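PDB 3MUQ: uncharacterized conserved protein from Vibrio parahaemolyticus, which is of unknown function but, as a member of the periplasmic binding protein superfamily, probably captures a small solute between two lobes. Local coordinates for residues Ala46-Met49 against Gly50-Gly53. Residues are numbered along the deposited sequence; the frame is centred on the assembly and turned at random.
Sequences ALKM and GENG
Lys48 reaches along the last turn of helix 43-51 to Glu51, where NZ of Lys48 lies 3.6 Å from OE2 of Glu51 in a long salt bridge. CG of Lys48 points away from the backbone N (chi1 -174°), and the bend at chi2 turns the chain back toward Glu51 and Asn52. CD of Lys48 passes 3.6 Å from OE1 of Glu51, and its CE rests 3.3 Å from ND2 of Asn52; the end of the lysine thus crosses both groups obliquely on the exposed side of the turn. Backbone bonds hold this turn: Glu51 N to Leu47 O at 2.7 Å, almost straight at the hydrogen (169°), with Gly50 N and Asn52 N bonded to Ala46 O and Lys48 O. In contrast to the loose lysine side, Ala46, Leu47 and Gly50 are buried, Leu47 packing on Val58, Thr60, Ala65 and Phe69, and Ala46 on Ala10 of strand 6-12. The partly exposed Met49, a selenomethionine, also touches Ala10. Arg207 and Tyr208 both bond to the carbonyl oxygen of Glu51, tying the helix end to a distant part of the chain. Gly53 N to Gly50 O, 3.1 Å, is one of two bonds back into the last turn that, with the positive phi of Gly53 (74°), define a C-terminal Schellman motif.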
# COMPACT_ATOMS: atom_id res chain seq x y z
N ALA A 46 -21.30 -6.82 -6.62
CA ALA A 46 -20.46 -6.97 -5.44
C ALA A 46 -20.87 -5.95 -4.37
O ALA A 46 -21.10 -6.31 -3.21
CB ALA A 46 -18.98 -6.79 -5.81
N LEU A 47 -20.96 -4.67 -4.73
CA LEU A 47 -21.32 -3.64 -3.75
C LEU A 47 -22.76 -3.81 -3.23
O LEU A 47 -23.06 -3.60 -2.04
CB LEU A 47 -21.10 -2.24 -4.32
CG LEU A 47 -19.62 -1.86 -4.60
CD1 LEU A 47 -19.50 -0.50 -5.21
CD2 LEU A 47 -18.79 -1.93 -3.33
N LYS A 48 -23.66 -4.19 -4.13
CA LYS A 48 -25.04 -4.47 -3.75
C LYS A 48 -25.13 -5.60 -2.72
O LYS A 48 -25.94 -5.56 -1.79
CB LYS A 48 -25.87 -4.84 -4.98
CG LYS A 48 -27.37 -5.00 -4.72
CD LYS A 48 -28.07 -3.68 -4.45
CE LYS A 48 -29.33 -3.92 -3.64
NZ LYS A 48 -30.37 -2.85 -3.76
N MSE A 49 -24.31 -6.62 -2.89
CA MSE A 49 -24.31 -7.70 -1.92
C MSE A 49 -23.85 -7.18 -0.55
O MSE A 49 -24.34 -7.63 0.50
CB MSE A 49 -23.42 -8.84 -2.42
CG MSE A 49 -24.04 -9.66 -3.58
SE MSE A 49 -22.93 -11.23 -4.00
CE MSE A 49 -21.41 -10.36 -4.85
N GLY A 50 -22.90 -6.24 -0.55
CA GLY A 50 -22.47 -5.60 0.69
C GLY A 50 -23.56 -4.72 1.28
O GLY A 50 -23.84 -4.75 2.49
N GLU A 51 -24.19 -3.93 0.41
CA GLU A 51 -25.36 -3.13 0.83
C GLU A 51 -26.47 -4.00 1.44
O GLU A 51 -27.16 -3.59 2.38
CB GLU A 51 -25.91 -2.35 -0.38
CG GLU A 51 -27.16 -1.50 -0.07
CD GLU A 51 -27.81 -0.97 -1.34
OE1 GLU A 51 -27.11 -0.90 -2.39
OE2 GLU A 51 -29.01 -0.63 -1.30
N ASN A 52 -26.66 -5.19 0.88
CA ASN A 52 -27.71 -6.09 1.37
C ASN A 52 -27.29 -7.00 2.53
O ASN A 52 -28.11 -7.74 3.07
CB ASN A 52 -28.29 -6.92 0.22
CG ASN A 52 -29.25 -6.12 -0.63
OD1 ASN A 52 -29.66 -5.02 -0.25
ND2 ASN A 52 -29.63 -6.66 -1.79
N GLY A 53 -26.02 -6.94 2.93
CA GLY A 53 -25.55 -7.73 4.06
C GLY A 53 -25.41 -9.21 3.77
O GLY A 53 -25.47 -10.04 4.68